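Side-chain contacts in tRNA dimethylallyltransferase (Staphylococcus epidermidis ATCC 12228, PDB 3D3Q), which probably transfers a dimethylallyl group from dimethylallyl diphosphate to the N6 atom of adenosine 37 in tRNAs that read codons beginning with uridine: residues Ile173-Tyr176 / Leu177-Lys181; Met128-Val131 / Lys132-Lys136; Gln280-Trp283 / Phe284-Met288. One frame throughout, in Å; residues are numbered along the deposited sequence.

Contact 1 (Ile173-Tyr176 / Leu177-Lys181); sequences IEYY and LKTKK
Lys178 runs back along the helix to Glu174, one turn earlier, and its chain can be followed atom by atom. Lys178 CB starts near the backbone, 3.7 Å from Glu174 O. CG, set opposite the carbonyl carbon of its own residue (chi1 -74°), passes the same oxygen, with Lys178 CG 3.5 Å from Glu174 O. From there the chain is fully extended, so CD and CE move along the flank of Glu174, and Lys178 CE comes 4.1 Å from Glu174 OE1. At the tip, Lys178 NZ closes a salt bridge of 3.2 Å to Glu174 OE1. It meets the anti side of that oxygen, slightly out of the carboxylate plane; the two extended side chains lie alongside each other and point the same way. NZ also has a weak hydrogen bond to Asn286 OD1, so the carboxylate is not its sole polar partner.

Two further pairs follow the same i, i+4 spacing. Ile173 CG2 packs 3.7 Å from Leu177 CD2, side by side; helix 143-153 touches both residues. On another flank, the Thr179 methyl CG2 sits over one face of the Tyr175 ring, 3.5 Å from its centroid and 19° off the normal, a CH-pi contact. The same methyl is modelled too near Tyr175 O, so its exact height is doubtful. Past the last turn, Lys181 CE approaches Tyr175 OH at 3.4 Å, while its NZ forms a salt bridge with Glu119.

Lys180, with a positive phi of 62°, ends the helical run. The contact is thus characteristic of a helix C-terminus: i, i+4 side-chain pairs on the final turns of helix 166-179, followed by a residue of left-handed backbone conformation.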
ATOM      1  N   ILE A 173       5.777 -14.973  16.241  1.00 37.62           N
ATOM      2  CA  ILE A 173       4.738 -15.879  16.716  1.00 37.83           C
ATOM      3  C   ILE A 173       3.430 -15.629  15.965  1.00 39.58           C
ATOM      4  O   ILE A 173       2.700 -16.560  15.637  1.00 40.26           O
ATOM      5  CB  ILE A 173       4.517 -15.686  18.218  1.00 37.44           C
ATOM      6  CG1 ILE A 173       5.787 -16.096  18.953  1.00 36.68           C
ATOM      7  CG2 ILE A 173       3.325 -16.499  18.689  1.00 37.08           C
ATOM      8  CD1 ILE A 173       5.816 -15.655  20.374  1.00 37.12           C
ATOM      9  N   GLU A 174       3.148 -14.365  15.682  1.00 41.38           N
ATOM     10  CA  GLU A 174       1.946 -13.987  14.950  1.00 43.55           C
ATOM     11  C   GLU A 174       1.936 -14.562  13.526  1.00 43.27           C
ATOM     12  O   GLU A 174       0.929 -15.113  13.075  1.00 43.09           O
ATOM     13  CB  GLU A 174       1.859 -12.467  14.885  1.00 46.69           C
ATOM     14  CG  GLU A 174       0.655 -11.938  14.144  1.00 50.53           C
ATOM     15  CD  GLU A 174       0.673 -10.427  13.997  1.00 52.28           C
ATOM     16  OE1 GLU A 174      -0.309  -9.899  13.414  1.00 54.03           O
ATOM     17  OE2 GLU A 174       1.657  -9.781  14.455  1.00 50.47           O
ATOM     18  N   TYR A 175       3.060 -14.421  12.825  1.00 42.52           N
ATOM     19  CA  TYR A 175       3.225 -14.908  11.453  1.00 42.15           C
ATOM     20  C   TYR A 175       3.031 -16.420  11.338  1.00 42.82           C
ATOM     21  O   TYR A 175       2.311 -16.902  10.462  1.00 41.65           O
ATOM     22  CB  TYR A 175       4.620 -14.540  10.952  1.00 40.87           C
ATOM     23  CG  TYR A 175       4.920 -15.073   9.585  1.00 39.46           C
ATOM     24  CD1 TYR A 175       4.469 -14.418   8.443  1.00 39.66           C
ATOM     25  CD2 TYR A 175       5.644 -16.241   9.430  1.00 38.81           C
ATOM     26  CE1 TYR A 175       4.733 -14.919   7.175  1.00 38.85           C
ATOM     27  CE2 TYR A 175       5.916 -16.749   8.180  1.00 39.34           C
ATOM     28  CZ  TYR A 175       5.464 -16.093   7.051  1.00 39.36           C
ATOM     29  OH  TYR A 175       5.763 -16.622   5.814  1.00 37.95           O
ATOM     30  N   TYR A 176       3.706 -17.153  12.222  1.00 44.41           N
ATOM     31  CA  TYR A 176       3.632 -18.608  12.291  1.00 45.49           C
ATOM     32  C   TYR A 176       2.186 -19.061  12.466  1.00 45.53           C
ATOM     33  O   TYR A 176       1.647 -19.782  11.638  1.00 44.38           O
ATOM     34  CB  TYR A 176       4.446 -19.117  13.486  1.00 47.64           C
ATOM     35  CG  TYR A 176       4.286 -20.599  13.713  1.00 49.86           C
ATOM     36  CD1 TYR A 176       4.570 -21.502  12.692  1.00 51.59           C
ATOM     37  CD2 TYR A 176       3.817 -21.101  14.923  1.00 49.62           C
ATOM     38  CE1 TYR A 176       4.390 -22.868  12.863  1.00 52.80           C
ATOM     39  CE2 TYR A 176       3.626 -22.473  15.106  1.00 50.23           C
ATOM     40  CZ  TYR A 176       3.918 -23.352  14.072  1.00 52.43           C
ATOM     41  OH  TYR A 176       3.761 -24.716  14.216  1.00 52.70           O
ATOM     42  N   LEU A 177       1.576 -18.631  13.570  1.00 46.39           N
ATOM     43  CA  LEU A 177       0.198 -18.986  13.885  1.00 46.79           C
ATOM     44  C   LEU A 177      -0.782 -18.804  12.718  1.00 47.43           C
ATOM     45  O   LEU A 177      -1.761 -19.536  12.629  1.00 49.31           O
ATOM     46  CB  LEU A 177      -0.308 -18.186  15.092  1.00 46.21           C
ATOM     47  CG  LEU A 177      -0.491 -18.878  16.461  1.00 47.05           C
ATOM     48  CD1 LEU A 177      -0.963 -20.332  16.284  1.00 45.70           C
ATOM     49  CD2 LEU A 177       0.810 -18.838  17.230  1.00 47.61           C
ATOM     50  N   LYS A 178      -0.523 -17.840  11.835  1.00 46.93           N
ATOM     51  CA  LYS A 178      -1.390 -17.596  10.691  1.00 46.18           C
ATOM     52  C   LYS A 178      -1.054 -18.498   9.500  1.00 47.31           C
ATOM     53  O   LYS A 178      -1.871 -19.322   9.063  1.00 46.69           O
ATOM     54  CB  LYS A 178      -1.304 -16.133  10.252  1.00 45.63           C
ATOM     55  CG  LYS A 178      -2.012 -15.160  11.175  1.00 44.39           C
ATOM     56  CD  LYS A 178      -1.849 -13.707  10.729  1.00 42.00           C
ATOM     57  CE  LYS A 178      -2.620 -12.775  11.653  1.00 40.91           C
ATOM     58  NZ  LYS A 178      -2.325 -11.359  11.372  1.00 38.93           N
ATOM     59  N   THR A 179       0.154 -18.340   8.973  1.00 48.41           N
ATOM     60  CA  THR A 179       0.607 -19.122   7.830  1.00 48.89           C
ATOM     61  C   THR A 179       1.088 -20.521   8.210  1.00 49.93           C
ATOM     62  O   THR A 179       1.296 -21.370   7.340  1.00 49.90           O
ATOM     63  CB  THR A 179       1.755 -18.435   7.125  1.00 47.98           C
ATOM     64  OG1 THR A 179       2.154 -19.224   5.998  1.00 49.85           O
ATOM     65  CG2 THR A 179       2.928 -18.291   8.065  1.00 47.02           C
ATOM     66  N   LYS A 180       1.280 -20.758   9.502  1.00 50.53           N
ATOM     67  CA  LYS A 180       1.713 -22.067   9.982  1.00 52.01           C
ATOM     68  C   LYS A 180       3.078 -22.473   9.443  1.00 52.63           C
ATOM     69  O   LYS A 180       3.470 -23.637   9.538  1.00 51.35           O
ATOM     70  CB  LYS A 180       0.685 -23.133   9.592  1.00 52.99           C
ATOM     71  CG  LYS A 180      -0.020 -23.807  10.760  1.00 55.62           C
ATOM     72  CD  LYS A 180       0.910 -24.735  11.542  1.00 55.90           C
ATOM     73  CE  LYS A 180       0.193 -25.272  12.767  1.00 56.83           C
ATOM     74  NZ  LYS A 180      -0.275 -24.117  13.610  1.00 55.95           N
ATOM     75  N   LYS A 181       3.800 -21.521   8.863  1.00 53.12           N
ATOM     76  CA  LYS A 181       5.115 -21.832   8.335  1.00 53.60           C
ATOM     77  C   LYS A 181       6.192 -20.890   8.845  1.00 54.50           C
ATOM     78  O   LYS A 181       5.918 -19.870   9.496  1.00 52.93           O
ATOM     79  CB  LYS A 181       5.102 -21.814   6.804  1.00 53.88           C
ATOM     80  CG  LYS A 181       4.872 -20.443   6.186  1.00 54.05           C
ATOM     81  CD  LYS A 181       4.730 -20.528   4.673  1.00 53.57           C
ATOM     82  CE  LYS A 181       4.417 -19.173   4.070  1.00 53.67           C
ATOM     83  NZ  LYS A 181       4.224 -19.228   2.597  1.00 54.79           N
TER

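Contact 2 (Met128-Val131 / Lys132-Lys136); sequences MKQV and KLKLK
Val131 and Leu135 form the inward-facing i, i+4 pair of helix 125-136, a helix with an apolar ridge against helix 166-179 and a lysine-rich outer side that also carries Leu133. The apolar contact is made by Val131 CG1 and Leu135 CD1, 3.8 Å apart, with the two side chains side by side and pointing the same way. Across the ridge, Val131 touches Leu177 and Leu135 touches Glu174.

The i, i+4 backbone bonds are those of an alpha helix. Lys132 N donates to Met128 O at 3.2 Å, Lys134 N to Gln130 O at 2.8 Å and Leu135 N to Val131 O at 2.9 Å.

Contacts of long polar chains make up the remaining group. Lys129 lays its aliphatic part along Leu133 on the exposed side, with Lys129 CG 3.5 Å from Leu133 CD1. The chain bends at its last torsion, bringing Lys129 NZ also to 3.5 Å from Leu133 CD1, so the amine too lies beside the leucine methyl. Gln130 leans along Lys134 in the same direction. Its CG lies opposite the backbone N, and a bend at chi2 of -82° turns the amide forward along the helix, bringing Gln130 OE1 to 3.5 Å from Lys134 CB.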
HETATM    1  N   MSE A 128      -7.952 -15.328  11.713  1.00 62.10           N
HETATM    2  CA  MSE A 128      -7.880 -13.986  12.264  1.00 64.35           C
HETATM    3  C   MSE A 128      -8.314 -13.983  13.719  1.00 64.88           C
HETATM    4  O   MSE A 128      -7.743 -13.266  14.541  1.00 64.79           O
HETATM    5  CB  MSE A 128      -8.788 -13.033  11.494  1.00 66.54           C
HETATM    6  CG  MSE A 128      -8.028 -12.011  10.678  1.00 68.80           C
HETATM    7 SE   MSE A 128      -6.802 -12.885   9.693  1.00 73.23          SE
HETATM    8  CE  MSE A 128      -5.317 -11.794   9.839  1.00 72.49           C
ATOM      9  N   LYS A 129      -9.336 -14.780  14.024  1.00 65.38           N
ATOM     10  CA  LYS A 129      -9.876 -14.881  15.380  1.00 65.72           C
ATOM     11  C   LYS A 129      -9.001 -15.798  16.224  1.00 64.99           C
ATOM     12  O   LYS A 129      -8.632 -15.467  17.354  1.00 63.53           O
ATOM     13  CB  LYS A 129     -11.314 -15.430  15.338  1.00 66.78           C
ATOM     14  CG  LYS A 129     -12.138 -15.112  16.592  1.00 67.90           C
ATOM     15  CD  LYS A 129     -13.623 -15.476  16.428  1.00 68.42           C
ATOM     16  CE  LYS A 129     -14.541 -14.662  17.370  1.00 67.03           C
ATOM     17  NZ  LYS A 129     -14.226 -14.772  18.836  1.00 65.58           N
ATOM     18  N   GLN A 130      -8.681 -16.955  15.655  1.00 65.95           N
ATOM     19  CA  GLN A 130      -7.847 -17.955  16.315  1.00 67.43           C
ATOM     20  C   GLN A 130      -6.513 -17.323  16.699  1.00 67.39           C
ATOM     21  O   GLN A 130      -6.109 -17.364  17.858  1.00 68.50           O
ATOM     22  CB  GLN A 130      -7.613 -19.148  15.364  1.00 68.41           C
ATOM     23  CG  GLN A 130      -6.994 -20.423  15.988  1.00 70.03           C
ATOM     24  CD  GLN A 130      -5.464 -20.377  16.136  1.00 71.57           C
ATOM     25  OE1 GLN A 130      -4.924 -19.774  17.075  1.00 71.57           O
ATOM     26  NE2 GLN A 130      -4.763 -21.015  15.199  1.00 71.62           N
ATOM     27  N   VAL A 131      -5.840 -16.732  15.716  1.00 66.58           N
ATOM     28  CA  VAL A 131      -4.544 -16.099  15.926  1.00 65.35           C
ATOM     29  C   VAL A 131      -4.599 -14.927  16.898  1.00 64.95           C
ATOM     30  O   VAL A 131      -3.756 -14.807  17.793  1.00 64.35           O
ATOM     31  CB  VAL A 131      -3.951 -15.604  14.587  1.00 64.76           C
ATOM     32  CG1 VAL A 131      -2.691 -14.775  14.838  1.00 64.29           C
ATOM     33  CG2 VAL A 131      -3.637 -16.802  13.695  1.00 64.25           C
ATOM     34  N   LYS A 132      -5.590 -14.062  16.712  1.00 64.52           N
ATOM     35  CA  LYS A 132      -5.739 -12.893  17.564  1.00 63.79           C
ATOM     36  C   LYS A 132      -6.094 -13.362  18.962  1.00 63.41           C
ATOM     37  O   LYS A 132      -5.460 -12.958  19.934  1.00 63.23           O
ATOM     38  CB  LYS A 132      -6.830 -11.968  17.019  1.00 63.88           C
ATOM     39  CG  LYS A 132      -6.682 -10.498  17.432  1.00 64.17           C
ATOM     40  CD  LYS A 132      -5.449  -9.842  16.791  1.00 63.23           C
ATOM     41  CE  LYS A 132      -5.284  -8.380  17.224  1.00 62.19           C
ATOM     42  NZ  LYS A 132      -4.191  -7.647  16.504  1.00 60.60           N
ATOM     43  N   LEU A 133      -7.094 -14.230  19.063  1.00 62.79           N
ATOM     44  CA  LEU A 133      -7.498 -14.730  20.366  1.00 63.16           C
ATOM     45  C   LEU A 133      -6.364 -15.403  21.092  1.00 62.80           C
ATOM     46  O   LEU A 133      -6.176 -15.184  22.284  1.00 63.48           O
ATOM     47  CB  LEU A 133      -8.648 -15.712  20.230  1.00 63.78           C
ATOM     48  CG  LEU A 133      -9.992 -15.004  20.128  1.00 65.67           C
ATOM     49  CD1 LEU A 133     -11.055 -16.033  19.799  1.00 64.46           C
ATOM     50  CD2 LEU A 133     -10.301 -14.265  21.444  1.00 64.65           C
ATOM     51  N   LYS A 134      -5.616 -16.226  20.365  1.00 61.59           N
ATOM     52  CA  LYS A 134      -4.486 -16.970  20.926  1.00 60.31           C
ATOM     53  C   LYS A 134      -3.370 -16.027  21.349  1.00 59.60           C
ATOM     54  O   LYS A 134      -2.670 -16.289  22.325  1.00 58.91           O
ATOM     55  CB  LYS A 134      -3.966 -17.970  19.885  1.00 60.50           C
ATOM     56  CG  LYS A 134      -3.344 -19.232  20.466  1.00 61.88           C
ATOM     57  CD  LYS A 134      -1.935 -19.011  20.993  1.00 62.39           C
ATOM     58  CE  LYS A 134      -1.454 -20.235  21.769  1.00 62.91           C
ATOM     59  NZ  LYS A 134      -2.274 -20.423  23.002  1.00 62.99           N
ATOM     60  N   LEU A 135      -3.211 -14.933  20.600  1.00 59.47           N
ATOM     61  CA  LEU A 135      -2.190 -13.931  20.888  1.00 58.89           C
ATOM     62  C   LEU A 135      -2.584 -13.190  22.159  1.00 59.68           C
ATOM     63  O   LEU A 135      -1.768 -13.002  23.061  1.00 59.25           O
ATOM     64  CB  LEU A 135      -2.052 -12.949  19.717  1.00 57.73           C
ATOM     65  CG  LEU A 135      -1.238 -13.385  18.492  1.00 57.72           C
ATOM     66  CD1 LEU A 135      -1.313 -12.312  17.412  1.00 57.25           C
ATOM     67  CD2 LEU A 135       0.219 -13.627  18.890  1.00 56.28           C
ATOM     68  N   LYS A 136      -3.843 -12.776  22.231  1.00 60.31           N
ATOM     69  CA  LYS A 136      -4.323 -12.079  23.407  1.00 61.60           C
ATOM     70  C   LYS A 136      -4.206 -13.017  24.613  1.00 61.92           C
ATOM     71  O   LYS A 136      -4.132 -12.568  25.752  1.00 62.21           O
ATOM     72  CB  LYS A 136      -5.769 -11.610  23.192  1.00 62.13           C
ATOM     73  CG  LYS A 136      -6.347 -10.786  24.334  1.00 63.76           C
ATOM     74  CD  LYS A 136      -7.515  -9.914  23.872  1.00 65.36           C
ATOM     75  CE  LYS A 136      -7.040  -8.724  23.035  1.00 65.43           C
ATOM     76  NZ  LYS A 136      -8.168  -7.838  22.609  1.00 65.26           N
TER

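Contact 3 (Gln280-Trp283 / Phe284-Met288); sequences QLTW and FKNKM
Trp283 is met by three side chains that follow it: Lys287 lies over one face of the indole, Met288 stands at its edge, and the edge of Trp283 is in turn directed at the face of the Phe284 ring. The cluster sits at and just past the C-terminal end of helix 262-286; residues 280-285, with Trp283 and Phe284, belong to a region that probably contacts substrate tRNA.

Lys287 crosses Trp283 at about a right angle. Its CB lies 3.5 Å from the centroid of the six-membered ring and only 9° off the normal, a CH-pi contact. CG, set beside the backbone N by chi1 of -57°, lies over the centre of the indole; the bend at chi2 then turns the rest of the chain. Met288, a selenomethionine, makes a Met-aromatic contact: SE lies 4.8 Å from the same centroid, near the ring plane. The Trp283–Phe284 pair is T-shaped, with centroids 6.0 Å apart and planes at 81°. Helix 106-113 backs this cluster, with Gln110 against Trp283 and Ile109 against Phe284 and Met288.

On another flank, Leu281 CD1 packs 3.4 Å from Lys285 CD, side by side. The amine beyond bends away to a salt bridge with Glu204 and a cation-pi contact with Trp292.

The backbone bonding becomes irregular as the helix ends. Phe284 N reaches Gln280 O only weakly, at 3.4 Å, and Thr282 O then takes two donors: Lys285 N from above the carbonyl plane at 3.1 Å, and Asn286 N in that plane, also at 3.1 Å.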
ATOM      1  N   GLN A 280      -5.840  -4.433   1.807  1.00 44.54           N
ATOM      2  CA  GLN A 280      -4.526  -3.898   1.501  1.00 42.49           C
ATOM      3  C   GLN A 280      -3.710  -3.637   2.746  1.00 42.31           C
ATOM      4  O   GLN A 280      -2.488  -3.724   2.729  1.00 42.76           O
ATOM      5  CB  GLN A 280      -4.654  -2.603   0.703  1.00 41.79           C
ATOM      6  CG  GLN A 280      -3.808  -2.589  -0.540  1.00 42.04           C
ATOM      7  CD  GLN A 280      -4.183  -3.723  -1.478  1.00 42.96           C
ATOM      8  OE1 GLN A 280      -3.319  -4.431  -2.007  1.00 41.69           O
ATOM      9  NE2 GLN A 280      -5.483  -3.906  -1.684  1.00 42.65           N
ATOM     10  N   LEU A 281      -4.385  -3.296   3.831  1.00 43.60           N
ATOM     11  CA  LEU A 281      -3.697  -3.005   5.081  1.00 44.86           C
ATOM     12  C   LEU A 281      -3.221  -4.342   5.636  1.00 46.02           C
ATOM     13  O   LEU A 281      -2.088  -4.471   6.098  1.00 46.62           O
ATOM     14  CB  LEU A 281      -4.671  -2.337   6.057  1.00 46.05           C
ATOM     15  CG  LEU A 281      -4.147  -1.399   7.141  1.00 47.29           C
ATOM     16  CD1 LEU A 281      -3.148  -2.146   7.999  1.00 48.02           C
ATOM     17  CD2 LEU A 281      -3.504  -0.157   6.514  1.00 47.94           C
ATOM     18  N   THR A 282      -4.095  -5.343   5.556  1.00 46.51           N
ATOM     19  CA  THR A 282      -3.790  -6.673   6.051  1.00 46.62           C
ATOM     20  C   THR A 282      -2.558  -7.277   5.383  1.00 47.68           C
ATOM     21  O   THR A 282      -1.688  -7.826   6.059  1.00 48.50           O
ATOM     22  CB  THR A 282      -4.989  -7.608   5.846  1.00 46.54           C
ATOM     23  OG1 THR A 282      -6.139  -7.066   6.504  1.00 44.95           O
ATOM     24  CG2 THR A 282      -4.695  -8.974   6.418  1.00 48.15           C
ATOM     25  N   TRP A 283      -2.491  -7.167   4.059  1.00 49.10           N
ATOM     26  CA  TRP A 283      -1.379  -7.693   3.260  1.00 48.96           C
ATOM     27  C   TRP A 283      -0.038  -7.063   3.644  1.00 48.30           C
ATOM     28  O   TRP A 283       0.947  -7.771   3.835  1.00 48.47           O
ATOM     29  CB  TRP A 283      -1.632  -7.432   1.771  1.00 50.31           C
ATOM     30  CG  TRP A 283      -0.900  -8.357   0.848  1.00 53.10           C
ATOM     31  CD1 TRP A 283      -1.397  -9.485   0.262  1.00 53.65           C
ATOM     32  CD2 TRP A 283       0.473  -8.270   0.447  1.00 53.31           C
ATOM     33  NE1 TRP A 283      -0.424 -10.098  -0.479  1.00 53.64           N
ATOM     34  CE2 TRP A 283       0.730  -9.370  -0.391  1.00 53.34           C
ATOM     35  CE3 TRP A 283       1.502  -7.358   0.695  1.00 54.28           C
ATOM     36  CZ2 TRP A 283       1.977  -9.606  -0.954  1.00 55.15           C
ATOM     37  CZ3 TRP A 283       2.749  -7.587   0.132  1.00 54.82           C
ATOM     38  CH2 TRP A 283       2.974  -8.701  -0.694  1.00 55.31           C
ATOM     39  N   PHE A 284      -0.006  -5.736   3.737  1.00 47.17           N
ATOM     40  CA  PHE A 284       1.213  -5.022   4.084  1.00 45.95           C
ATOM     41  C   PHE A 284       1.671  -5.290   5.503  1.00 46.16           C
ATOM     42  O   PHE A 284       2.732  -4.831   5.914  1.00 47.88           O
ATOM     43  CB  PHE A 284       1.039  -3.512   3.877  1.00 42.99           C
ATOM     44  CG  PHE A 284       1.313  -3.063   2.471  1.00 40.18           C
ATOM     45  CD1 PHE A 284       2.570  -3.238   1.915  1.00 38.71           C
ATOM     46  CD2 PHE A 284       0.308  -2.493   1.692  1.00 40.20           C
ATOM     47  CE1 PHE A 284       2.828  -2.849   0.609  1.00 38.81           C
ATOM     48  CE2 PHE A 284       0.552  -2.098   0.376  1.00 38.51           C
ATOM     49  CZ  PHE A 284       1.812  -2.280  -0.164  1.00 39.99           C
ATOM     50  N   LYS A 285       0.886  -6.026   6.270  1.00 46.47           N
ATOM     51  CA  LYS A 285       1.306  -6.310   7.625  1.00 47.62           C
ATOM     52  C   LYS A 285       1.693  -7.761   7.793  1.00 48.73           C
ATOM     53  O   LYS A 285       2.480  -8.091   8.671  1.00 49.63           O
ATOM     54  CB  LYS A 285       0.207  -5.953   8.600  1.00 47.52           C
ATOM     55  CG  LYS A 285      -0.136  -4.492   8.543  1.00 49.56           C
ATOM     56  CD  LYS A 285      -0.998  -4.073   9.726  1.00 51.10           C
ATOM     57  CE  LYS A 285      -0.161  -3.659  10.941  1.00 51.69           C
ATOM     58  NZ  LYS A 285       0.452  -2.297  10.832  1.00 51.69           N
ATOM     59  N   ASN A 286       1.154  -8.621   6.937  1.00 49.04           N
ATOM     60  CA  ASN A 286       1.434 -10.042   6.995  1.00 50.46           C
ATOM     61  C   ASN A 286       2.348 -10.540   5.880  1.00 50.96           C
ATOM     62  O   ASN A 286       2.431 -11.739   5.637  1.00 51.83           O
ATOM     63  CB  ASN A 286       0.119 -10.819   6.936  1.00 52.33           C
ATOM     64  CG  ASN A 286      -0.808 -10.488   8.079  1.00 54.53           C
ATOM     65  OD1 ASN A 286      -1.993 -10.841   8.058  1.00 55.13           O
ATOM     66  ND2 ASN A 286      -0.276  -9.808   9.091  1.00 55.49           N
ATOM     67  N   LYS A 287       3.033  -9.639   5.194  1.00 49.95           N
ATOM     68  CA  LYS A 287       3.885 -10.069   4.097  1.00 50.52           C
ATOM     69  C   LYS A 287       5.113  -9.203   3.983  1.00 51.97           C
ATOM     70  O   LYS A 287       6.182  -9.660   3.574  1.00 52.44           O
ATOM     71  CB  LYS A 287       3.125  -9.990   2.770  1.00 50.17           C
ATOM     72  CG  LYS A 287       1.831 -10.772   2.694  1.00 48.41           C
ATOM     73  CD  LYS A 287       2.095 -12.250   2.531  1.00 49.42           C
ATOM     74  CE  LYS A 287       0.822 -12.998   2.140  1.00 50.59           C
ATOM     75  NZ  LYS A 287       0.230 -12.507   0.855  1.00 50.42           N
HETATM   76  N   MSE A 288       4.954  -7.937   4.335  1.00 54.12           N
HETATM   77  CA  MSE A 288       6.048  -6.983   4.241  1.00 56.02           C
HETATM   78  C   MSE A 288       6.496  -6.533   5.599  1.00 54.23           C
HETATM   79  O   MSE A 288       5.764  -6.612   6.585  1.00 53.68           O
HETATM   80  CB  MSE A 288       5.611  -5.739   3.475  1.00 61.19           C
HETATM   81  CG  MSE A 288       4.838  -5.994   2.206  1.00 67.84           C
HETATM   82 SE   MSE A 288       5.957  -6.447   0.740  1.00 79.05          SE
HETATM   83  CE  MSE A 288       6.457  -4.655   0.197  1.00 75.12           C
TER

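In the fold
The three contacts, on three helices, meet one another: the centre of contact 1 is about 11 Å from that of contact 2 and about 14 Å from that of contact 3, and the centres of contacts 2 and 3 lie about 17 Å apart. Lys178 NZ is 3.4 Å from Met128 CE of contact 2 and, in its weak bond, 3.4 Å from Asn286 OD1 of contact 3; Met128 CE in turn lies 3.9 Å from Asn286 OD1. Contacts 1 and 2 are helix packing away from the nucleotide and tRNA sites. Contact 3 lies closer to function: the Gln280 side chain is about 3 Å from that of Thr105, a probable tRNA-contacting site, and the Leu281 side chain about 4 Å from that of Pro15 in the predicted ATP-binding loop.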